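Local structure of inactive Zymogen C11 Protease (6MZO) at residues 11-16 / 154-159; 51-56 / 83-88; 63-68 / 102-107. The protein probably acts, once activated, as a clostripain-like cysteine peptidase of clan CD, here held in its inactive zymogen form. All blocks are in the same frame, centred on the assembly; numbering follows the deposited sequence.

Contact 1. Residues 11-16 / 154-159; sequences APRTVL and HFDFIL
Arg13 reaches across to Asp156 and Phe157 at once, its CD lying 3.9 Å from CE2 of the phenylalanine ring while its guanidinium closes a salt bridge with the aspartate. Arg13 NH2 gives a hydrogen bond to Asp156 OD2 at 3.0 Å, with a bent N-H...O angle of 138°. The carboxylate accepts on its anti side, somewhat out of its own plane, and the two planes are turned 45° against each other, so this is a single-oxygen bridge and not a flat two-pronged one. The Arg13 chain runs extended as far as CD and then bends at chi3 (-57°), which lets its methylene end pass the Phe157 ring before the guanidinium turns to the aspartate. Within strand 14-19, Val15 brings the methyl CG2 to within 4.1 Å of Phe157 CZ, the valine standing nearly perpendicular to the phenylalanine. The ring thus meets Val15 and the aliphatic part of Arg13 at its far end. Strands 14-19 and 155-162 are not neighbours: strand 109-115 runs between them in the sheet, and the side chains span the gap over one face. Helix 195-203 covers that face, Phe203 touching Val15 and Met202 touching Phe157. The guanidinium also donates to backbone carbonyls at and just beyond the end of that helix, NH1 to Met202 and Lys204 and NH2 to Lys205. A buried positive charge is therefore balanced by one carboxylate and three carbonyl oxygens, which probably fixes the rotation of the guanidinium and ties the sheet to the end of helix 195-203.

Contact 2. Residues 51-56 / 83-88; sequences LIYTDK and SNQNSA
Tyr53 and Gln85 extend toward each other, the glutamine OE1 arriving at the hydroxyl edge of the ring, with the tyrosine ring and the glutamine amide turned 55° apart. Tyr53 OH donates to Gln85 OE1 at a short 2.5 Å, and it does so from above the carbonyl plane, 47° out of it. CG of Tyr53 stands opposite its backbone N (chi1 172°), which carries the ring from the strand toward the 83-88 loop. Ser87 comes to the ring edge as well, its CB 3.4 Å from Tyr53 OH, so the hydroxyl sits beside both loop residues. Two residues on, Asp55 also points toward the loop and takes a hydrogen bond from Ser87: OG lies 2.7 Å from Asp55 OD2, on the anti side and tilted from the carboxylate plane. A water joins the same pair, accepting from Ser87 N at 2.6 Å and lying 3.0 Å from Asp55 OD2, so serine backbone and side chain both reach one carboxylate oxygen, the backbone through the water. A phenylalanine in place of Tyr53 would probably leave Gln85 OE1 without this donor and the glutamine amide freer to turn. Within the loop, Asn86 OD1 accepts from Ala88 N at 3.0 Å, closing an Asx turn just ahead of helix 90-103. The ring of Tyr18 stacks on Tyr53, and Thr92 and Ile96 of that helix also touch it. Side chains at and just after strand 49-54 thus hold the connection leading into helix 90-103, an arrangement in keeping with the layered alpha/beta sandwich of caspase-like clan CD peptidases.

Contact 3. Residues 63-68 / 102-107; sequences LFQLKL and KEYPAD
Gln65 and Tyr104 meet where strand 62-69, near one margin of the central sheet of this alpha/beta fold, faces the chain leaving helix 90-103. Tyr104 is the first residue past the helix to give up helical backbone angles, and its side chain turns back over the sheet. Its ring passes over strand 49-54, touching Asn49 and Leu51, and also meets Leu78 of strand 72-80, so the packed part of this region lies around the ring. Two residues before Gln65, Leu63 packs against Ile96, Lys99 and Val100 of the helix. The meeting of Gln65 with Tyr104 is looser. It buries only about 98 Å² over both segments, and the backbones stay well apart, with Gln65 CA and Tyr104 CA 9.9 Å from each other. Gln65 spans that gap with chi1 and chi2 both near 180°, a straight reach from the strand, and its amide crosses the ring obliquely, NE2 lying 3.7 Å from Tyr104 CE2. Toward solvent, Glu103 is exposed and forms a salt bridge with Lys99 of its own helix, while Pro105 and Asp107 continue along the surface. Amide and ring planes stand 77° apart, and Tyr104 OH donates to Gln65 OE1 at 2.9 Å from well above the carbonyl plane, 64° out of it.

How the contacts relate
All three contacts involve the central mixed sheet, whose strands 62-69, 49-54 and 14-19 lie side by side in that order, with 109-115 between 14-19 and 155-162. Contacts 1 and 3 have centres about 11 Å apart, contacts 2 and 3 about 17 Å, and contacts 1 and 2 about 19 Å. Along the chain, contacts 2 and 3 alternate, and both are nested within the long loop that contact 1 closes. Contacts 2 and 3 join the two ends of helix 90-103 to the sheet, one at the loop leading into it and the other at its exit, while contact 1 bridges two non-adjacent strands of the peptidase fold beneath helix 195-203.

Contact 1. Residues 11-16 / 154-159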
loop_
_atom_site.group_PDB
_atom_site.type_symbol
_atom_site.label_atom_id
_atom_site.label_comp_id
_atom_site.label_asym_id
_atom_site.label_seq_id
_atom_site.Cartn_x
_atom_site.Cartn_y
_atom_site.Cartn_z
ATOM N N ALA A 11 -11.002 -22.388 9.021
ATOM C CA ALA A 11 -10.294 -21.612 8.011
ATOM C C ALA A 11 -9.057 -20.911 8.577
ATOM O O ALA A 11 -9.152 -20.183 9.560
ATOM C CB ALA A 11 -11.220 -20.581 7.417
ATOM N N PRO A 12 -7.891 -21.124 7.946
ATOM C CA PRO A 12 -6.682 -20.558 8.489
ATOM C C PRO A 12 -6.729 -19.039 8.305
ATOM O O PRO A 12 -6.115 -18.305 9.086
ATOM C CB PRO A 12 -5.573 -21.191 7.614
ATOM C CG PRO A 12 -6.152 -22.624 7.398
ATOM C CD PRO A 12 -7.607 -22.273 7.049
ATOM N N ARG A 13 -7.429 -18.584 7.257
ATOM C CA ARG A 13 -7.505 -17.135 7.034
ATOM C C ARG A 13 -8.774 -16.793 6.238
ATOM O O ARG A 13 -9.195 -17.566 5.347
ATOM C CB ARG A 13 -6.281 -16.603 6.284
ATOM C CG ARG A 13 -6.262 -15.040 6.134
ATOM C CD ARG A 13 -4.833 -14.492 5.801
ATOM N NE ARG A 13 -3.946 -14.941 6.850
ATOM C CZ ARG A 13 -3.114 -15.999 6.752
ATOM N NH1 ARG A 13 -2.860 -16.562 5.576
ATOM N NH2 ARG A 13 -2.565 -16.472 7.874
ATOM N N THR A 14 -9.379 -15.642 6.541
ATOM C CA THR A 14 -10.333 -15.045 5.635
ATOM C C THR A 14 -9.717 -13.783 5.041
ATOM O O THR A 14 -9.202 -12.988 5.789
ATOM C CB THR A 14 -11.638 -14.654 6.380
ATOM O OG1 THR A 14 -12.370 -15.842 6.684
ATOM C CG2 THR A 14 -12.512 -13.738 5.601
ATOM N N VAL A 15 -9.657 -13.703 3.729
ATOM C CA VAL A 15 -9.122 -12.485 3.063
ATOM C C VAL A 15 -10.251 -11.753 2.311
ATOM O O VAL A 15 -11.066 -12.350 1.598
ATOM C CB VAL A 15 -8.026 -12.900 2.057
ATOM C CG1 VAL A 15 -7.526 -11.647 1.248
ATOM C CG2 VAL A 15 -6.806 -13.541 2.774
ATOM N N LEU A 16 -10.294 -10.429 2.503
ATOM C CA LEU A 16 -11.174 -9.509 1.792
ATOM C C LEU A 16 -10.308 -8.717 0.810
ATOM O O LEU A 16 -9.290 -8.142 1.214
ATOM C CB LEU A 16 -11.873 -8.527 2.777
ATOM C CG LEU A 16 -12.537 -7.329 2.046
ATOM C CD1 LEU A 16 -13.721 -7.874 1.222
ATOM C CD2 LEU A 16 -12.987 -6.341 3.159
ATOM N N HIS A 154 -7.251 -6.492 13.546
ATOM C CA HIS A 154 -5.894 -6.929 13.408
ATOM C C HIS A 154 -5.751 -7.865 12.233
ATOM O O HIS A 154 -6.310 -8.976 12.219
ATOM C CB HIS A 154 -5.346 -7.640 14.636
ATOM C CG HIS A 154 -3.858 -7.759 14.566
ATOM N ND1 HIS A 154 -3.018 -6.724 14.934
ATOM C CD2 HIS A 154 -3.065 -8.723 14.044
ATOM C CE1 HIS A 154 -1.765 -7.077 14.695
ATOM N NE2 HIS A 154 -1.769 -8.292 14.175
ATOM N N PHE A 155 -4.982 -7.409 11.257
ATOM C CA PHE A 155 -4.784 -8.234 10.087
ATOM C C PHE A 155 -3.414 -8.840 10.078
ATOM O O PHE A 155 -2.476 -8.228 10.546
ATOM C CB PHE A 155 -4.893 -7.356 8.814
ATOM C CG PHE A 155 -6.247 -6.767 8.653
ATOM C CD1 PHE A 155 -7.273 -7.556 8.196
ATOM C CD2 PHE A 155 -6.478 -5.435 8.966
ATOM C CE1 PHE A 155 -8.592 -7.049 8.053
ATOM C CE2 PHE A 155 -7.754 -4.928 8.818
ATOM C CZ PHE A 155 -8.813 -5.738 8.370
ATOM N N ASP A 156 -3.282 -10.028 9.526
ATOM C CA ASP A 156 -1.903 -10.563 9.366
ATOM C C ASP A 156 -1.151 -9.740 8.343
ATOM O O ASP A 156 0.098 -9.599 8.458
ATOM C CB ASP A 156 -1.951 -12.033 8.907
ATOM C CG ASP A 156 -2.334 -12.981 10.038
ATOM O OD1 ASP A 156 -2.718 -12.547 11.136
ATOM O OD2 ASP A 156 -2.226 -14.206 9.866
ATOM N N PHE A 157 -1.831 -9.284 7.293
ATOM C CA PHE A 157 -1.207 -8.366 6.350
ATOM C C PHE A 157 -2.222 -7.400 5.768
ATOM O O PHE A 157 -3.439 -7.702 5.725
ATOM C CB PHE A 157 -0.526 -9.131 5.177
ATOM C CG PHE A 157 -1.512 -9.889 4.271
ATOM C CD1 PHE A 157 -2.124 -9.297 3.189
ATOM C CD2 PHE A 157 -1.858 -11.244 4.521
ATOM C CE1 PHE A 157 -3.033 -9.961 2.380
ATOM C CE2 PHE A 157 -2.801 -11.911 3.675
ATOM C CZ PHE A 157 -3.378 -11.294 2.622
ATOM N N ILE A 158 -1.712 -6.216 5.353
ATOM C CA ILE A 158 -2.519 -5.392 4.449
ATOM C C ILE A 158 -1.682 -5.244 3.204
ATOM O O ILE A 158 -0.481 -4.872 3.300
ATOM C CB ILE A 158 -2.873 -3.973 5.003
ATOM C CG1 ILE A 158 -3.738 -4.085 6.272
ATOM C CG2 ILE A 158 -3.556 -3.157 3.894
ATOM C CD1 ILE A 158 -3.848 -2.712 7.091
ATOM N N LEU A 159 -2.280 -5.589 2.063
ATOM C CA LEU A 159 -1.624 -5.437 0.748
ATOM C C LEU A 159 -2.237 -4.210 0.094
ATOM O O LEU A 159 -3.433 -4.189 -0.189
ATOM C CB LEU A 159 -1.859 -6.699 -0.078
ATOM C CG LEU A 159 -1.155 -6.827 -1.440
ATOM C CD1 LEU A 159 -1.437 -8.247 -2.023
ATOM C CD2 LEU A 159 -1.621 -5.853 -2.463
#

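Contact 2. Residues 51-56 / 83-88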
loop_
_atom_site.group_PDB
_atom_site.type_symbol
_atom_site.label_atom_id
_atom_site.label_comp_id
_atom_site.label_asym_id
_atom_site.label_seq_id
_atom_site.Cartn_x
_atom_site.Cartn_y
_atom_site.Cartn_z
ATOM N N LEU A 51 -13.269 -13.313 0.003
ATOM C CA LEU A 51 -14.387 -12.418 -0.193
ATOM C C LEU A 51 -13.899 -11.226 -1.007
ATOM O O LEU A 51 -12.767 -10.756 -0.824
ATOM C CB LEU A 51 -14.894 -11.925 1.150
ATOM C CG LEU A 51 -15.818 -12.884 1.953
ATOM C CD1 LEU A 51 -17.163 -12.911 1.202
ATOM C CD2 LEU A 51 -15.278 -14.268 2.156
ATOM N N ILE A 52 -14.738 -10.770 -1.944
ATOM C CA ILE A 52 -14.419 -9.612 -2.833
ATOM C C ILE A 52 -15.510 -8.586 -2.724
ATOM O O ILE A 52 -16.717 -8.951 -2.710
ATOM C CB ILE A 52 -14.374 -10.029 -4.318
ATOM C CG1 ILE A 52 -13.649 -11.349 -4.515
ATOM C CG2 ILE A 52 -13.776 -8.935 -5.211
ATOM C CD1 ILE A 52 -12.119 -11.308 -4.242
ATOM N N TYR A 53 -15.127 -7.315 -2.696
ATOM C CA TYR A 53 -16.101 -6.217 -2.762
ATOM C C TYR A 53 -15.755 -5.445 -3.991
ATOM O O TYR A 53 -14.537 -5.085 -4.200
ATOM C CB TYR A 53 -16.016 -5.315 -1.540
ATOM C CG TYR A 53 -16.865 -4.072 -1.641
ATOM C CD1 TYR A 53 -18.194 -4.078 -1.205
ATOM C CD2 TYR A 53 -16.319 -2.865 -2.123
ATOM C CE1 TYR A 53 -18.982 -2.927 -1.292
ATOM C CE2 TYR A 53 -17.108 -1.733 -2.243
ATOM C CZ TYR A 53 -18.420 -1.775 -1.808
ATOM O OH TYR A 53 -19.140 -0.607 -1.878
ATOM N N THR A 54 -16.749 -5.201 -4.827
ATOM C CA THR A 54 -16.526 -4.315 -5.958
ATOM C C THR A 54 -17.571 -3.233 -6.025
ATOM O O THR A 54 -18.721 -3.403 -5.543
ATOM C CB THR A 54 -16.548 -5.056 -7.308
ATOM O OG1 THR A 54 -17.865 -5.596 -7.525
ATOM C CG2 THR A 54 -15.512 -6.195 -7.385
ATOM N N ASP A 55 -17.207 -2.129 -6.695
ATOM C CA ASP A 55 -18.149 -1.020 -6.971
ATOM C C ASP A 55 -17.897 -0.500 -8.384
ATOM O O ASP A 55 -17.468 0.627 -8.593
ATOM C CB ASP A 55 -17.977 0.076 -5.919
ATOM C CG ASP A 55 -18.879 1.291 -6.160
ATOM O OD1 ASP A 55 -20.025 1.154 -6.640
ATOM O OD2 ASP A 55 -18.416 2.387 -5.838
ATOM N N LYS A 56 -18.185 -1.304 -9.382
ATOM C CA LYS A 56 -17.828 -0.912 -10.725
ATOM C C LYS A 56 -18.824 0.086 -11.280
ATOM O O LYS A 56 -20.009 0.110 -10.906
ATOM C CB LYS A 56 -17.773 -2.126 -11.641
ATOM C CG LYS A 56 -16.636 -3.102 -11.276
ATOM C CD LYS A 56 -16.311 -4.027 -12.427
ATOM C CE LYS A 56 -17.154 -5.290 -12.393
ATOM N NZ LYS A 56 -16.766 -6.256 -13.471
ATOM N N SER A 83 -27.099 1.935 -4.432
ATOM C CA SER A 83 -26.030 2.577 -5.196
ATOM C C SER A 83 -25.568 3.874 -4.519
ATOM O O SER A 83 -24.550 4.451 -4.917
ATOM C CB SER A 83 -26.447 2.850 -6.643
ATOM O OG SER A 83 -25.410 3.549 -7.314
ATOM N N ASN A 84 -26.271 4.313 -3.474
ATOM C CA ASN A 84 -25.770 5.456 -2.688
ATOM C C ASN A 84 -24.702 5.068 -1.678
ATOM O O ASN A 84 -24.249 5.905 -0.893
ATOM C CB ASN A 84 -26.901 6.168 -1.961
ATOM C CG ASN A 84 -27.554 5.300 -0.920
ATOM O OD1 ASN A 84 -27.368 4.091 -0.922
ATOM N ND2 ASN A 84 -28.398 5.896 -0.079
ATOM N N GLN A 85 -24.309 3.799 -1.693
ATOM C CA GLN A 85 -23.236 3.377 -0.863
ATOM C C GLN A 85 -21.984 3.955 -1.494
ATOM O O GLN A 85 -21.689 3.696 -2.666
ATOM C CB GLN A 85 -23.186 1.857 -0.773
ATOM C CG GLN A 85 -22.052 1.418 0.127
ATOM C CD GLN A 85 -21.828 -0.077 0.177
ATOM O OE1 GLN A 85 -21.425 -0.683 -0.802
ATOM N NE2 GLN A 85 -22.049 -0.664 1.343
ATOM N N ASN A 86 -21.255 4.755 -0.733
ATOM C CA ASN A 86 -19.984 5.299 -1.216
ATOM C C ASN A 86 -18.812 4.388 -0.897
ATOM O O ASN A 86 -18.397 4.275 0.255
ATOM C CB ASN A 86 -19.740 6.670 -0.613
ATOM C CG ASN A 86 -18.456 7.298 -1.092
ATOM O OD1 ASN A 86 -17.805 6.808 -2.012
ATOM N ND2 ASN A 86 -18.101 8.425 -0.482
ATOM N N SER A 87 -18.257 3.755 -1.920
ATOM C CA SER A 87 -17.214 2.788 -1.663
ATOM C C SER A 87 -15.888 3.456 -1.305
ATOM O O SER A 87 -15.021 2.804 -0.753
ATOM C CB SER A 87 -17.030 1.874 -2.871
ATOM O OG SER A 87 -16.520 2.606 -3.980
ATOM N N ALA A 88 -15.727 4.750 -1.563
ATOM C CA ALA A 88 -14.451 5.393 -1.196
ATOM C C ALA A 88 -14.461 5.936 0.242
ATOM O O ALA A 88 -13.620 6.732 0.642
ATOM C CB ALA A 88 -14.104 6.507 -2.182
HETATM O O HOH W 1 -18.939 4.860 -4.194
#

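Contact 3. Residues 63-68 / 102-107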
loop_
_atom_site.group_PDB
_atom_site.type_symbol
_atom_site.label_atom_id
_atom_site.label_comp_id
_atom_site.label_asym_id
_atom_site.label_seq_id
_atom_site.Cartn_x
_atom_site.Cartn_y
_atom_site.Cartn_z
ATOM N N LEU A 63 -20.787 -7.532 -2.464
ATOM C CA LEU A 63 -19.856 -8.376 -1.720
ATOM C C LEU A 63 -20.112 -9.806 -2.159
ATOM O O LEU A 63 -21.274 -10.263 -2.114
ATOM C CB LEU A 63 -20.083 -8.184 -0.206
ATOM C CG LEU A 63 -19.274 -9.052 0.741
ATOM C CD1 LEU A 63 -17.801 -8.679 0.632
ATOM C CD2 LEU A 63 -19.796 -8.827 2.166
ATOM N N PHE A 64 -19.067 -10.521 -2.608
ATOM C CA PHE A 64 -19.312 -11.894 -3.072
ATOM C C PHE A 64 -18.133 -12.761 -2.673
ATOM O O PHE A 64 -17.023 -12.298 -2.487
ATOM C CB PHE A 64 -19.549 -11.977 -4.595
ATOM C CG PHE A 64 -18.463 -11.283 -5.468
ATOM C CD1 PHE A 64 -18.579 -9.935 -5.756
ATOM C CD2 PHE A 64 -17.415 -12.033 -6.014
ATOM C CE1 PHE A 64 -17.629 -9.274 -6.593
ATOM C CE2 PHE A 64 -16.450 -11.414 -6.847
ATOM C CZ PHE A 64 -16.574 -10.034 -7.142
ATOM N N GLN A 65 -18.402 -14.037 -2.546
ATOM C CA GLN A 65 -17.386 -15.036 -2.258
ATOM C C GLN A 65 -16.973 -15.692 -3.576
ATOM O O GLN A 65 -17.793 -15.892 -4.526
ATOM C CB GLN A 65 -17.978 -16.053 -1.252
ATOM C CG GLN A 65 -16.950 -17.200 -1.003
ATOM C CD GLN A 65 -17.455 -18.213 0.039
ATOM O OE1 GLN A 65 -18.692 -18.353 0.298
ATOM N NE2 GLN A 65 -16.505 -18.928 0.643
ATOM N N LEU A 66 -15.693 -16.041 -3.667
ATOM C CA LEU A 66 -15.237 -16.870 -4.772
ATOM C C LEU A 66 -14.752 -18.132 -4.147
ATOM O O LEU A 66 -13.921 -18.065 -3.230
ATOM C CB LEU A 66 -14.079 -16.252 -5.520
ATOM C CG LEU A 66 -14.457 -15.020 -6.310
ATOM C CD1 LEU A 66 -13.192 -14.404 -6.993
ATOM C CD2 LEU A 66 -15.547 -15.320 -7.393
ATOM N N LYS A 67 -15.204 -19.263 -4.626
ATOM C CA LYS A 67 -14.707 -20.494 -4.086
ATOM C C LYS A 67 -14.515 -21.537 -5.168
ATOM O O LYS A 67 -14.983 -21.380 -6.243
ATOM C CB LYS A 67 -15.618 -21.001 -2.997
ATOM C CG LYS A 67 -16.928 -21.479 -3.532
ATOM C CD LYS A 67 -17.938 -21.732 -2.432
ATOM C CE LYS A 67 -17.376 -22.532 -1.297
ATOM N NZ LYS A 67 -18.401 -22.815 -0.269
ATOM N N LEU A 68 -13.748 -22.560 -4.856
ATOM C CA LEU A 68 -13.532 -23.646 -5.764
ATOM C C LEU A 68 -14.583 -24.701 -5.551
ATOM O O LEU A 68 -14.862 -25.061 -4.483
ATOM C CB LEU A 68 -12.180 -24.283 -5.528
ATOM C CG LEU A 68 -11.056 -23.875 -6.441
ATOM C CD1 LEU A 68 -9.817 -24.698 -6.199
ATOM C CD2 LEU A 68 -11.441 -23.903 -7.900
ATOM N N LYS A 102 -17.908 -11.360 10.500
ATOM C CA LYS A 102 -19.062 -11.995 11.143
ATOM C C LYS A 102 -19.502 -13.266 10.405
ATOM O O LYS A 102 -19.865 -14.284 11.039
ATOM C CB LYS A 102 -20.196 -10.978 11.246
ATOM N N GLU A 103 -19.476 -13.256 9.084
ATOM C CA GLU A 103 -20.014 -14.388 8.327
ATOM C C GLU A 103 -18.958 -15.403 7.946
ATOM O O GLU A 103 -19.283 -16.592 7.703
ATOM C CB GLU A 103 -20.746 -13.904 7.087
ATOM C CG GLU A 103 -21.782 -12.865 7.435
ATOM C CD GLU A 103 -22.725 -12.490 6.302
ATOM O OE1 GLU A 103 -22.513 -12.925 5.149
ATOM O OE2 GLU A 103 -23.690 -11.736 6.571
ATOM N N TYR A 104 -17.710 -14.958 7.953
ATOM C CA TYR A 104 -16.570 -15.832 7.620
ATOM C C TYR A 104 -15.455 -15.816 8.657
ATOM O O TYR A 104 -14.324 -15.414 8.354
ATOM C CB TYR A 104 -15.993 -15.468 6.249
ATOM C CG TYR A 104 -17.019 -15.743 5.191
ATOM C CD1 TYR A 104 -17.918 -14.752 4.782
ATOM C CD2 TYR A 104 -17.041 -16.941 4.539
ATOM C CE1 TYR A 104 -18.873 -15.012 3.844
ATOM C CE2 TYR A 104 -17.974 -17.215 3.572
ATOM C CZ TYR A 104 -18.885 -16.241 3.226
ATOM O OH TYR A 104 -19.780 -16.522 2.256
ATOM N N PRO A 105 -15.765 -16.232 9.889
ATOM C CA PRO A 105 -14.733 -16.151 10.934
ATOM C C PRO A 105 -13.559 -17.080 10.614
ATOM O O PRO A 105 -13.803 -18.137 10.022
ATOM C CB PRO A 105 -15.472 -16.642 12.213
ATOM C CG PRO A 105 -16.724 -17.384 11.708
ATOM C CD PRO A 105 -17.066 -16.746 10.397
ATOM N N ALA A 106 -12.341 -16.726 11.015
ATOM C CA ALA A 106 -11.163 -17.556 10.647
ATOM C C ALA A 106 -10.117 -17.390 11.717
ATOM O O ALA A 106 -10.280 -16.549 12.591
ATOM C CB ALA A 106 -10.614 -17.196 9.260
ATOM N N ASP A 107 -9.048 -18.177 11.634
ATOM C CA ASP A 107 -7.954 -18.116 12.598
ATOM C C ASP A 107 -7.236 -16.780 12.493
ATOM O O ASP A 107 -6.506 -16.369 13.396
ATOM C CB ASP A 107 -6.959 -19.252 12.354
ATOM C CG ASP A 107 -7.542 -20.639 12.710
ATOM O OD1 ASP A 107 -8.515 -20.680 13.462
ATOM O OD2 ASP A 107 -7.014 -21.658 12.204
#